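Local coordinates for protein HNH endonuclease (PDB 5H0M) that probably nicks DNA, as a zinc-containing HNH endonuclease of the His-Me finger clan from a deep-sea thermophilic bacteriophage, at residues A70-L75 and L110-Q115; R59-T64 and V89-I94; Q77-L80 and I85-A88. All coordinates share one frame; numbering follows the deposited sequence.

Interaction 1: residues A70-L75 and L110-Q115; sequences AKDNYL and LQSLCQ. With ZN (zinc ion), chain B.
D72 and S112 meet through a single carboxylate oxygen. OD2 of D72 accepts from S112 OG at 2.7 Å and from S112 N at 3.1 Å. The hydroxyl uses the anti lone pair, on the side away from OD1. The amide arrives nearly along the C-O axis of OD2, with an N-H...O angle of 152°. S112 is thus gripped by main chain and side chain together. Its OG stands beside its own backbone N (chi1 -54°), which lets both donors reach one oxygen. S112 CB also lies 3.7 Å from L75 O. The other oxygen of D72 has a different partner. K71 NZ forms a salt bridge to D72 OD1 at 2.9 Å, on the syn side but tilted out of the carboxylate plane. This would favour the ionised form of the buried aspartate. A water accepts from K71 NZ and lies 2.8 Å from D72 OD2 and 2.9 Å from L110 O.

Strand 110-113 is consistent with the second strand of the beta-beta-alpha-metal fold of HNH nucleases. It leads straight into helix 115-129. C114 occupies the N-cap of that helix. A chi1 of 73° tucks its SG in over its own backbone, where it binds the zinc ion at 2.4 Å and also caps a backbone N just past the segment. C76, C79 and C117 complete this four-cysteine site, which is distinct from the catalytic metal site of the fold.

Further out, the backbone places D72. Helix 59-71 ends in a Schellman motif with positive phi at N73. A type I' turn from D72 to L75 follows, closed by L75 N to D72 O at 3.0 Å. S112 also pairs through its backbone with Q77.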
ATOM      1  N   ALA A  70      -5.453 -12.636  -2.504  1.00 14.63           N
ATOM      2  CA  ALA A  70      -6.346 -13.786  -2.477  1.00 16.19           C
ATOM      3  C   ALA A  70      -7.729 -13.412  -1.961  1.00 16.11           C
ATOM      4  O   ALA A  70      -8.748 -13.789  -2.571  1.00 17.68           O
ATOM      5  CB  ALA A  70      -5.752 -14.904  -1.629  1.00 15.71           C
ATOM      6  N   LYS A  71      -7.772 -12.659  -0.864  1.00 15.70           N
ATOM      7  CA  LYS A  71      -9.034 -12.151  -0.274  1.00 18.05           C
ATOM      8  C   LYS A  71      -9.814 -11.337  -1.289  1.00 17.54           C
ATOM      9  O   LYS A  71     -11.036 -11.426  -1.363  1.00 19.23           O
ATOM     10  CB  LYS A  71      -8.747 -11.309   0.984  1.00 21.52           C
ATOM     11  CG  LYS A  71      -9.923 -10.489   1.502  1.00 26.11           C
ATOM     12  CD  LYS A  71      -9.499  -9.550   2.609  1.00 30.77           C
ATOM     13  CE  LYS A  71      -8.847  -8.287   2.079  1.00 28.41           C
ATOM     14  NZ  LYS A  71      -9.824  -7.310   1.512  1.00 26.02           N
ATOM     15  N   ASP A  72      -9.088 -10.549  -2.071  1.00 15.90           N
ATOM     16  CA  ASP A  72      -9.659  -9.676  -3.089  1.00 15.66           C
ATOM     17  C   ASP A  72      -9.937 -10.390  -4.421  1.00 16.35           C
ATOM     18  O   ASP A  72     -10.369  -9.762  -5.395  1.00 16.82           O
ATOM     19  CB  ASP A  72      -8.723  -8.479  -3.310  1.00 15.23           C
ATOM     20  CG  ASP A  72      -8.751  -7.495  -2.163  1.00 15.78           C
ATOM     21  OD1 ASP A  72      -9.689  -7.575  -1.325  1.00 17.69           O
ATOM     22  OD2 ASP A  72      -7.844  -6.641  -2.103  1.00 16.18           O
ATOM     23  N   ASN A  73      -9.646 -11.687  -4.491  1.00 16.60           N
ATOM     24  CA  ASN A  73      -9.789 -12.456  -5.726  1.00 18.49           C
ATOM     25  C   ASN A  73      -9.061 -11.812  -6.903  1.00 17.03           C
ATOM     26  O   ASN A  73      -9.506 -11.877  -8.037  1.00 19.19           O
ATOM     27  CB  ASN A  73     -11.275 -12.645  -6.062  1.00 24.07           C
ATOM     28  CG  ASN A  73     -11.998 -13.494  -5.037  1.00 33.17           C
ATOM     29  OD1 ASN A  73     -11.492 -14.533  -4.609  1.00 41.00           O
ATOM     30  ND2 ASN A  73     -13.190 -13.059  -4.640  1.00 44.03           N
ATOM     31  N   TYR A  74      -7.926 -11.188  -6.610  1.00 15.51           N
ATOM     32  CA  TYR A  74      -7.065 -10.565  -7.603  1.00 15.58           C
ATOM     33  C   TYR A  74      -7.775  -9.473  -8.396  1.00 15.59           C
ATOM     34  O   TYR A  74      -7.366  -9.149  -9.502  1.00 16.72           O
ATOM     35  CB  TYR A  74      -6.403 -11.627  -8.507  1.00 17.94           C
ATOM     36  CG  TYR A  74      -5.236 -12.305  -7.827  1.00 21.29           C
ATOM     37  CD1 TYR A  74      -5.453 -13.291  -6.895  1.00 21.33           C
ATOM     38  CD2 TYR A  74      -3.926 -11.924  -8.099  1.00 23.23           C
ATOM     39  CE1 TYR A  74      -4.400 -13.917  -6.235  1.00 21.61           C
ATOM     40  CE2 TYR A  74      -2.860 -12.542  -7.464  1.00 22.48           C
ATOM     41  CZ  TYR A  74      -3.105 -13.536  -6.527  1.00 25.36           C
ATOM     42  OH  TYR A  74      -2.037 -14.139  -5.887  1.00 32.33           O
ATOM     43  N   LEU A  75      -8.829  -8.901  -7.830  1.00 14.99           N
ATOM     44  CA  LEU A  75      -9.543  -7.795  -8.464  1.00 15.24           C
ATOM     45  C   LEU A  75      -9.235  -6.452  -7.829  1.00 15.20           C
ATOM     46  O   LEU A  75      -9.150  -6.337  -6.610  1.00 14.01           O
ATOM     47  CB  LEU A  75     -11.052  -8.005  -8.383  1.00 16.91           C
ATOM     48  CG  LEU A  75     -11.577  -9.221  -9.138  1.00 18.87           C
ATOM     49  CD1 LEU A  75     -13.075  -9.300  -8.946  1.00 21.63           C
ATOM     50  CD2 LEU A  75     -11.225  -9.143 -10.620  1.00 21.32           C
ATOM     51  N   LEU A 110      -4.994  -2.364   3.572  1.00 11.98           N
ATOM     52  CA  LEU A 110      -4.380  -2.818   2.312  1.00 12.86           C
ATOM     53  C   LEU A 110      -5.439  -3.111   1.256  1.00 13.13           C
ATOM     54  O   LEU A 110      -6.454  -3.739   1.559  1.00 14.14           O
ATOM     55  CB  LEU A 110      -3.541  -4.078   2.576  1.00 13.05           C
ATOM     56  CG  LEU A 110      -2.276  -3.834   3.385  1.00 13.87           C
ATOM     57  CD1 LEU A 110      -1.728  -5.146   3.909  1.00 14.12           C
ATOM     58  CD2 LEU A 110      -1.236  -3.063   2.604  1.00 13.97           C
ATOM     59  N   GLN A 111      -5.207  -2.654   0.026  1.00 12.67           N
ATOM     60  CA  GLN A 111      -6.123  -2.933  -1.071  1.00 12.71           C
ATOM     61  C   GLN A 111      -5.383  -3.358  -2.325  1.00 12.71           C
ATOM     62  O   GLN A 111      -4.353  -2.793  -2.671  1.00 13.62           O
ATOM     63  CB  GLN A 111      -6.991  -1.723  -1.404  1.00 13.42           C
ATOM     64  CG  GLN A 111      -7.798  -1.182  -0.255  1.00 14.43           C
ATOM     65  CD  GLN A 111      -8.686  -0.038  -0.705  1.00 13.54           C
ATOM     66  OE1 GLN A 111      -8.211   1.086  -0.903  1.00 14.93           O
ATOM     67  NE2 GLN A 111      -9.962  -0.322  -0.880  1.00 14.42           N
ATOM     68  N   SER A 112      -5.956  -4.327  -3.022  1.00 12.67           N
ATOM     69  CA  SER A 112      -5.468  -4.708  -4.340  1.00 12.47           C
ATOM     70  C   SER A 112      -5.981  -3.697  -5.355  1.00 12.18           C
ATOM     71  O   SER A 112      -7.173  -3.376  -5.348  1.00 12.80           O
ATOM     72  CB  SER A 112      -6.001  -6.092  -4.708  1.00 12.88           C
ATOM     73  OG  SER A 112      -5.686  -7.051  -3.698  1.00 14.22           O
ATOM     74  N   LEU A 113      -5.079  -3.190  -6.204  1.00 11.82           N
ATOM     75  CA  LEU A 113      -5.385  -2.108  -7.157  1.00 12.41           C
ATOM     76  C   LEU A 113      -4.814  -2.400  -8.531  1.00 12.61           C
ATOM     77  O   LEU A 113      -3.779  -3.049  -8.662  1.00 13.26           O
ATOM     78  CB  LEU A 113      -4.802  -0.768  -6.694  1.00 12.99           C
ATOM     79  CG  LEU A 113      -5.287  -0.214  -5.342  1.00 13.59           C
ATOM     80  CD1 LEU A 113      -4.565   1.083  -5.046  1.00 14.41           C
ATOM     81  CD2 LEU A 113      -6.792  -0.014  -5.337  1.00 14.08           C
ATOM     82  N   CYS A 114      -5.511  -1.901  -9.553  1.00 13.29           N
ATOM     83  CA  CYS A 114      -4.961  -1.837 -10.898  1.00 14.34           C
ATOM     84  C   CYS A 114      -4.020  -0.637 -10.988  1.00 15.89           C
ATOM     85  O   CYS A 114      -3.941   0.187 -10.081  1.00 14.91           O
ATOM     86  CB  CYS A 114      -6.079  -1.741 -11.943  1.00 14.62           C
ATOM     87  SG  CYS A 114      -6.919  -0.156 -12.026  1.00 15.38           S
ATOM     88  N   GLN A 115      -3.275  -0.539 -12.077  1.00 15.28           N
ATOM     89  CA  GLN A 115      -2.323   0.555 -12.213  1.00 15.51           C
ATOM     90  C   GLN A 115      -3.008   1.917 -12.237  1.00 14.78           C
ATOM     91  O   GLN A 115      -2.534   2.873 -11.631  1.00 15.02           O
ATOM     92  CB  GLN A 115      -1.485   0.377 -13.476  1.00 16.42           C
ATOM     93  CG  GLN A 115      -0.653   1.598 -13.800  1.00 17.10           C
ATOM     94  CD  GLN A 115       0.220   1.388 -14.996  1.00 18.54           C
ATOM     95  OE1 GLN A 115       0.507   0.250 -15.369  1.00 18.57           O
ATOM     96  NE2 GLN A 115       0.672   2.483 -15.596  1.00 20.80           N
TER
HETATM   97 ZN    ZN B 800      -8.868  -0.109 -10.711  1.00 15.03          ZN
HETATM   98  O   HOH W   1      -8.572  -5.104   0.121  1.00 20.92           O
HETATM   99  O   HOH W   2      -8.944  -5.147   3.315  1.00 29.47           O

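Interaction 2: residues R59-T64 and V89-I94; sequences REWERT and VIVDHI
W61 on helix 59-71 reaches across to V91 and H93 on strand 90-93. This strand is consistent with the first of the beta-beta-alpha-metal fold. D92 and H93 match the Asp-His pair that opens the HNH motif; in related nucleases that histidine is the general base. All three touching residues are buried.

The indole and the imidazole run nearly parallel, with their planes at 23°. The rings are offset until little of one lies over the other, and the six-membered ring of W61 and the H93 ring have centroids 5.2 Å apart. The approach is made by W61 CZ3 and H93 CE1, at 3.7 Å. W61 extends from the helix with CG anti to the backbone N (chi1 174°), which carries the benzo end of the indole to the strand. The two side chains pass each other in opposite directions. The imidazole is held from elsewhere, since H93 NE2 bonds to R104 O. Y56 meets the W61 ring edge-to-face, and the ring of F55 also meets it, with the planes at about 45°. L110 of the neighbouring strand touches both W61 and H93.

V91 meets the next ring atom. Its CG1 packs on W61 CH2 at 3.8 Å. The carbonyl oxygen of V91 sits at the ring edge, in the plane of the indole, 3.8 Å from the same CH2.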
ATOM      1  N   ARG A  59       9.606 -11.213   4.705  1.00 17.80           N
ATOM      2  CA  ARG A  59       8.748 -12.391   4.648  1.00 17.43           C
ATOM      3  C   ARG A  59       7.295 -12.038   5.009  1.00 15.77           C
ATOM      4  O   ARG A  59       6.368 -12.557   4.409  1.00 16.69           O
ATOM      5  CB  ARG A  59       9.282 -13.509   5.581  1.00 18.64           C
ATOM      6  CG  ARG A  59       9.335 -13.153   7.071  1.00 22.99           C
ATOM      7  CD  ARG A  59       9.950 -14.236   7.958  1.00 28.47           C
ATOM      8  NE  ARG A  59       9.894 -13.838   9.368  1.00 38.24           N
ATOM      9  CZ  ARG A  59      10.598 -14.388  10.360  1.00 43.30           C
ATOM     10  NH1 ARG A  59      11.447 -15.384  10.132  1.00 37.00           N
ATOM     11  NH2 ARG A  59      10.458 -13.927  11.599  1.00 46.68           N
ATOM     12  N   GLU A  60       7.119 -11.140   5.972  1.00 16.74           N
ATOM     13  CA  GLU A  60       5.784 -10.784   6.450  1.00 16.14           C
ATOM     14  C   GLU A  60       5.021 -10.049   5.349  1.00 14.90           C
ATOM     15  O   GLU A  60       3.859 -10.346   5.101  1.00 14.27           O
ATOM     16  CB  GLU A  60       5.869  -9.929   7.712  1.00 18.39           C
ATOM     17  CG  GLU A  60       6.436 -10.663   8.929  1.00 20.77           C
ATOM     18  CD  GLU A  60       7.955 -10.595   9.065  1.00 23.51           C
ATOM     19  OE1 GLU A  60       8.652 -10.017   8.212  1.00 22.61           O
ATOM     20  OE2 GLU A  60       8.463 -11.140  10.068  1.00 26.81           O
ATOM     21  N   TRP A  61       5.681  -9.113   4.668  1.00 14.33           N
ATOM     22  CA  TRP A  61       5.034  -8.438   3.543  1.00 14.88           C
ATOM     23  C   TRP A  61       4.726  -9.422   2.434  1.00 14.81           C
ATOM     24  O   TRP A  61       3.637  -9.390   1.862  1.00 14.82           O
ATOM     25  CB  TRP A  61       5.877  -7.283   3.013  1.00 14.00           C
ATOM     26  CG  TRP A  61       5.303  -6.667   1.765  1.00 14.12           C
ATOM     27  CD1 TRP A  61       5.877  -6.639   0.547  1.00 15.05           C
ATOM     28  CD2 TRP A  61       4.018  -6.033   1.615  1.00 13.82           C
ATOM     29  NE1 TRP A  61       5.052  -6.033  -0.368  1.00 14.86           N
ATOM     30  CE2 TRP A  61       3.914  -5.628   0.272  1.00 13.81           C
ATOM     31  CE3 TRP A  61       2.963  -5.758   2.481  1.00 14.30           C
ATOM     32  CZ2 TRP A  61       2.800  -4.977  -0.221  1.00 14.19           C
ATOM     33  CZ3 TRP A  61       1.860  -5.107   1.993  1.00 15.59           C
ATOM     34  CH2 TRP A  61       1.790  -4.722   0.652  1.00 14.51           C
ATOM     35  N   GLU A  62       5.678 -10.296   2.099  1.00 15.00           N
ATOM     36  CA  GLU A  62       5.456 -11.189   0.959  1.00 16.18           C
ATOM     37  C   GLU A  62       4.188 -12.024   1.184  1.00 15.49           C
ATOM     38  O   GLU A  62       3.352 -12.179   0.283  1.00 16.64           O
ATOM     39  CB  GLU A  62       6.670 -12.097   0.750  1.00 19.07           C
ATOM     40  CG  GLU A  62       6.611 -12.897  -0.549  1.00 21.08           C
ATOM     41  CD  GLU A  62       7.900 -13.633  -0.911  1.00 24.96           C
ATOM     42  OE1 GLU A  62       8.981 -13.374  -0.335  1.00 26.77           O
ATOM     43  OE2 GLU A  62       7.815 -14.502  -1.793  1.00 28.31           O
ATOM     44  N   ARG A  63       4.032 -12.530   2.404  1.00 14.89           N
ATOM     45  CA  ARG A  63       2.900 -13.351   2.766  1.00 15.99           C
ATOM     46  C   ARG A  63       1.602 -12.539   2.823  1.00 15.35           C
ATOM     47  O   ARG A  63       0.563 -12.972   2.356  1.00 16.50           O
ATOM     48  CB  ARG A  63       3.196 -13.975   4.122  1.00 18.98           C
ATOM     49  CG  ARG A  63       2.174 -14.911   4.713  1.00 25.45           C
ATOM     50  CD  ARG A  63       2.390 -14.926   6.219  1.00 33.79           C
ATOM     51  NE  ARG A  63       3.817 -14.960   6.589  1.00 38.20           N
ATOM     52  CZ  ARG A  63       4.338 -14.405   7.688  1.00 41.07           C
ATOM     53  NH1 ARG A  63       3.560 -13.751   8.537  1.00 43.97           N
ATOM     54  NH2 ARG A  63       5.647 -14.496   7.939  1.00 41.36           N
ATOM     55  N   THR A  64       1.657 -11.349   3.407  1.00 14.45           N
ATOM     56  CA  THR A  64       0.466 -10.547   3.599  1.00 14.35           C
ATOM     57  C   THR A  64      -0.057 -10.025   2.262  1.00 14.26           C
ATOM     58  O   THR A  64      -1.253 -10.012   2.024  1.00 14.44           O
ATOM     59  CB  THR A  64       0.743  -9.406   4.570  1.00 15.50           C
ATOM     60  OG1 THR A  64       1.098  -9.950   5.856  1.00 17.43           O
ATOM     61  CG2 THR A  64      -0.489  -8.504   4.726  1.00 16.12           C
ATOM     62  N   VAL A  89      -2.831  -5.406  -9.952  1.00 15.38           N
ATOM     63  CA  VAL A  89      -1.400  -5.576 -10.217  1.00 15.63           C
ATOM     64  C   VAL A  89      -0.505  -5.198  -9.042  1.00 15.54           C
ATOM     65  O   VAL A  89       0.700  -5.457  -9.079  1.00 15.44           O
ATOM     66  CB  VAL A  89      -0.944  -4.782 -11.453  1.00 17.53           C
ATOM     67  CG1 VAL A  89      -1.658  -5.301 -12.697  1.00 20.35           C
ATOM     68  CG2 VAL A  89      -1.142  -3.288 -11.288  1.00 18.48           C
ATOM     69  N   ILE A  90      -1.089  -4.615  -7.996  1.00 14.69           N
ATOM     70  CA  ILE A  90      -0.301  -4.131  -6.865  1.00 14.84           C
ATOM     71  C   ILE A  90      -1.185  -4.135  -5.629  1.00 13.94           C
ATOM     72  O   ILE A  90      -2.396  -4.015  -5.746  1.00 15.01           O
ATOM     73  CB  ILE A  90       0.277  -2.733  -7.179  1.00 16.87           C
ATOM     74  CG1 ILE A  90       1.393  -2.363  -6.204  1.00 18.55           C
ATOM     75  CG2 ILE A  90      -0.811  -1.693  -7.238  1.00 16.83           C
ATOM     76  CD1 ILE A  90       2.244  -1.216  -6.696  1.00 20.59           C
ATOM     77  N   VAL A  91      -0.577  -4.313  -4.461  1.00 12.69           N
ATOM     78  CA  VAL A  91      -1.272  -4.131  -3.192  1.00 12.85           C
ATOM     79  C   VAL A  91      -0.722  -2.859  -2.565  1.00 13.38           C
ATOM     80  O   VAL A  91       0.499  -2.748  -2.379  1.00 15.06           O
ATOM     81  CB  VAL A  91      -1.062  -5.318  -2.244  1.00 13.33           C
ATOM     82  CG1 VAL A  91      -1.703  -5.078  -0.893  1.00 14.81           C
ATOM     83  CG2 VAL A  91      -1.649  -6.578  -2.851  1.00 14.18           C
ATOM     84  N   ASP A  92      -1.617  -1.925  -2.246  1.00 12.81           N
ATOM     85  CA  ASP A  92      -1.228  -0.606  -1.705  1.00 14.72           C
ATOM     86  C   ASP A  92      -1.768  -0.398  -0.292  1.00 13.80           C
ATOM     87  O   ASP A  92      -2.879  -0.827   0.042  1.00 14.10           O
ATOM     88  CB  ASP A  92      -1.737   0.523  -2.608  1.00 18.34           C
ATOM     89  CG  ASP A  92      -1.044   1.874  -2.346  1.00 21.23           C
ATOM     90  OD1 ASP A  92       0.104   1.910  -1.825  1.00 23.69           O
ATOM     91  OD2 ASP A  92      -1.643   2.911  -2.685  1.00 24.35           O
ATOM     92  N   HIS A  93      -0.963   0.289   0.512  1.00 12.86           N
ATOM     93  CA  HIS A  93      -1.370   0.769   1.831  1.00 12.65           C
ATOM     94  C   HIS A  93      -2.326   1.932   1.699  1.00 13.27           C
ATOM     95  O   HIS A  93      -2.033   2.895   0.980  1.00 15.18           O
ATOM     96  CB  HIS A  93      -0.145   1.200   2.627  1.00 12.69           C
ATOM     97  CG  HIS A  93       0.733   0.058   3.030  1.00 13.43           C
ATOM     98  ND1 HIS A  93       1.651  -0.504   2.179  1.00 14.39           N
ATOM     99  CD2 HIS A  93       0.805  -0.646   4.184  1.00 13.92           C
ATOM    100  CE1 HIS A  93       2.265  -1.502   2.793  1.00 14.65           C
ATOM    101  NE2 HIS A  93       1.759  -1.618   4.005  1.00 14.18           N
ATOM    102  N   ILE A  94      -3.442   1.870   2.409  1.00 12.45           N
ATOM    103  CA  ILE A  94      -4.426   2.970   2.349  1.00 12.88           C
ATOM    104  C   ILE A  94      -3.837   4.206   3.023  1.00 12.94           C
ATOM    105  O   ILE A  94      -3.654   5.247   2.384  1.00 14.64           O
ATOM    106  CB  ILE A  94      -5.767   2.579   2.967  1.00 12.68           C
ATOM    107  CG1 ILE A  94      -6.396   1.403   2.229  1.00 13.37           C
ATOM    108  CG2 ILE A  94      -6.676   3.805   3.007  1.00 14.57           C
ATOM    109  CD1 ILE A  94      -7.682   0.902   2.842  1.00 14.75           C
TER

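Interaction 3: residues Q77-L80 and I85-A88; sequences QHCL and ITRA. With ZN (zinc ion), chain B.
C79 and T86 touch beside the zinc ion. The cysteine can be followed outward from its CB. That carbon points toward the 85-88 segment and already lies 3.7 Å from T86 OG1. The next atom, SG, is placed beside the backbone N (chi1 -80°). It binds the zinc ion at 2.3 Å. The same SG stands 3.1 Å from T86 OG1 and 3.7 Å from T86 CB. The sulfur is therefore flanked by metal and threonine together. T86 turns its OG1 to the sulfur through a chi1 of -49°, with its CG2 anti to the backbone N. The hydroxyl oxygen thus packs close against a zinc-bound sulfur.

C79 is the second cysteine of a CxxC pair that starts at C76. A second pair, C114 and C117, completes the four-cysteine zinc site. With four cysteines round it, the zinc is probably structural, as in related HNH proteins with a Cys4 site.

Farther from the metal, L80 and I85 make an exposed apolar contact. The two side chains run alongside each other in the same direction. The terminal carbons meet, L80 CD1 to I85 CD1, at 3.8 Å.

The backbone of T86 bonds to that of C76, and its side chain also touches C114. H78 NE2 bonds to Q111 OE1, which ties the short helix 77-81 to strand 110-113. H78 also touches C117 and R120 on helix 115-129. The 85-88 segment belongs to the loop that runs from helix 77-81 towards strand 90-93.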
ATOM      1  N   GLN A  77      -9.958  -3.290  -6.111  1.00 12.73           N
ATOM      2  CA  GLN A  77     -11.070  -2.966  -5.205  1.00 13.74           C
ATOM      3  C   GLN A  77     -11.691  -1.613  -5.471  1.00 14.67           C
ATOM      4  O   GLN A  77     -12.858  -1.409  -5.169  1.00 15.85           O
ATOM      5  CB  GLN A  77     -10.604  -3.100  -3.743  1.00 14.44           C
ATOM      6  CG  GLN A  77     -10.169  -4.514  -3.392  1.00 15.28           C
ATOM      7  CD  GLN A  77     -11.279  -5.526  -3.582  1.00 17.52           C
ATOM      8  OE1 GLN A  77     -11.236  -6.384  -4.475  1.00 20.43           O
ATOM      9  NE2 GLN A  77     -12.300  -5.415  -2.764  1.00 17.95           N
ATOM     10  N   HIS A  78     -10.939  -0.684  -6.043  1.00 14.68           N
ATOM     11  CA  HIS A  78     -11.522   0.604  -6.408  1.00 14.56           C
ATOM     12  C   HIS A  78     -12.392   0.460  -7.636  1.00 15.35           C
ATOM     13  O   HIS A  78     -13.507   0.964  -7.652  1.00 16.74           O
ATOM     14  CB  HIS A  78     -10.435   1.638  -6.617  1.00 14.53           C
ATOM     15  CG  HIS A  78      -9.772   2.042  -5.348  1.00 14.69           C
ATOM     16  ND1 HIS A  78      -9.006   3.172  -5.246  1.00 16.98           N
ATOM     17  CD2 HIS A  78      -9.796   1.490  -4.111  1.00 13.45           C
ATOM     18  CE1 HIS A  78      -8.558   3.288  -4.009  1.00 16.25           C
ATOM     19  NE2 HIS A  78      -9.022   2.273  -3.303  1.00 14.74           N
ATOM     20  N   CYS A  79     -11.910  -0.260  -8.638  1.00 14.81           N
ATOM     21  CA  CYS A  79     -12.731  -0.558  -9.804  1.00 15.83           C
ATOM     22  C   CYS A  79     -13.995  -1.302  -9.396  1.00 16.96           C
ATOM     23  O   CYS A  79     -15.084  -0.978  -9.871  1.00 17.93           O
ATOM     24  CB  CYS A  79     -11.943  -1.394 -10.814  1.00 16.45           C
ATOM     25  SG  CYS A  79     -10.800  -0.490 -11.882  1.00 16.80           S
ATOM     26  N   LEU A  80     -13.873  -2.263  -8.490  1.00 16.56           N
ATOM     27  CA  LEU A  80     -15.047  -3.036  -8.076  1.00 18.72           C
ATOM     28  C   LEU A  80     -16.116  -2.128  -7.455  1.00 19.69           C
ATOM     29  O   LEU A  80     -17.317  -2.271  -7.735  1.00 21.48           O
ATOM     30  CB  LEU A  80     -14.641  -4.146  -7.091  1.00 20.27           C
ATOM     31  CG  LEU A  80     -15.685  -5.223  -6.797  1.00 22.48           C
ATOM     32  CD1 LEU A  80     -16.044  -6.002  -8.048  1.00 23.59           C
ATOM     33  CD2 LEU A  80     -15.152  -6.157  -5.718  1.00 23.01           C
ATOM     34  N   ILE A  85     -14.682  -4.435 -13.494  1.00 17.55           N
ATOM     35  CA  ILE A  85     -13.854  -5.613 -13.274  1.00 18.63           C
ATOM     36  C   ILE A  85     -12.489  -5.417 -13.914  1.00 19.81           C
ATOM     37  O   ILE A  85     -12.365  -5.362 -15.140  1.00 20.61           O
ATOM     38  CB  ILE A  85     -14.511  -6.887 -13.833  1.00 20.21           C
ATOM     39  CG1 ILE A  85     -15.854  -7.147 -13.152  1.00 20.46           C
ATOM     40  CG2 ILE A  85     -13.583  -8.076 -13.683  1.00 20.43           C
ATOM     41  CD1 ILE A  85     -15.811  -7.336 -11.649  1.00 21.95           C
ATOM     42  N   THR A  86     -11.458  -5.321 -13.068  1.00 17.38           N
ATOM     43  CA  THR A  86     -10.093  -5.101 -13.516  1.00 17.71           C
ATOM     44  C   THR A  86      -9.142  -5.920 -12.671  1.00 16.96           C
ATOM     45  O   THR A  86      -9.234  -5.904 -11.440  1.00 17.78           O
ATOM     46  CB  THR A  86      -9.686  -3.624 -13.395  1.00 17.75           C
ATOM     47  OG1 THR A  86     -10.697  -2.795 -13.990  1.00 18.34           O
ATOM     48  CG2 THR A  86      -8.360  -3.392 -14.102  1.00 18.09           C
ATOM     49  N   ARG A  87      -8.227  -6.621 -13.317  1.00 16.36           N
ATOM     50  CA  ARG A  87      -7.205  -7.376 -12.606  1.00 16.70           C
ATOM     51  C   ARG A  87      -6.314  -6.436 -11.785  1.00 15.83           C
ATOM     52  O   ARG A  87      -5.833  -5.430 -12.291  1.00 17.30           O
ATOM     53  CB  ARG A  87      -6.335  -8.124 -13.602  1.00 19.40           C
ATOM     54  CG  ARG A  87      -5.225  -8.935 -12.971  1.00 24.87           C
ATOM     55  CD  ARG A  87      -5.635 -10.372 -12.836  1.00 33.60           C
ATOM     56  NE  ARG A  87      -4.575 -11.193 -12.263  1.00 40.91           N
ATOM     57  CZ  ARG A  87      -4.747 -12.451 -11.873  1.00 41.37           C
ATOM     58  NH1 ARG A  87      -5.939 -13.025 -11.993  1.00 39.87           N
ATOM     59  NH2 ARG A  87      -3.734 -13.133 -11.355  1.00 45.09           N
ATOM     60  N   ALA A  88      -6.089  -6.778 -10.523  1.00 14.83           N
ATOM     61  CA  ALA A  88      -5.140  -6.044  -9.690  1.00 14.59           C
ATOM     62  C   ALA A  88      -3.711  -6.396 -10.046  1.00 16.16           C
ATOM     63  O   ALA A  88      -3.414  -7.549 -10.348  1.00 17.85           O
ATOM     64  CB  ALA A  88      -5.384  -6.339  -8.233  1.00 14.74           C
TER
HETATM   65 ZN    ZN B 800      -8.868  -0.109 -10.711  1.00 15.03          ZN

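Interactions 1 and 2 share the antiparallel pair of strands 90-93 and 110-113, and their centres are about 10 Å apart. The strands are joined at L113 N to I90 O and at L113 O to V89 N, both 2.8 Å. V89 and I90 both face L113, a classic beta bulge. Helix 59-71 serves both contacts. Interactions 1 and 3 are about 7 Å apart between centres, and each gives the zinc ion one cysteine. They also join at Y74 O to A88 N, 2.9 Å. In interaction 2 the V91 side chain lies about 12 Å from the zinc ion; segment 89-94 holds D92 and H93, which probably belong to the active site, as in relatives.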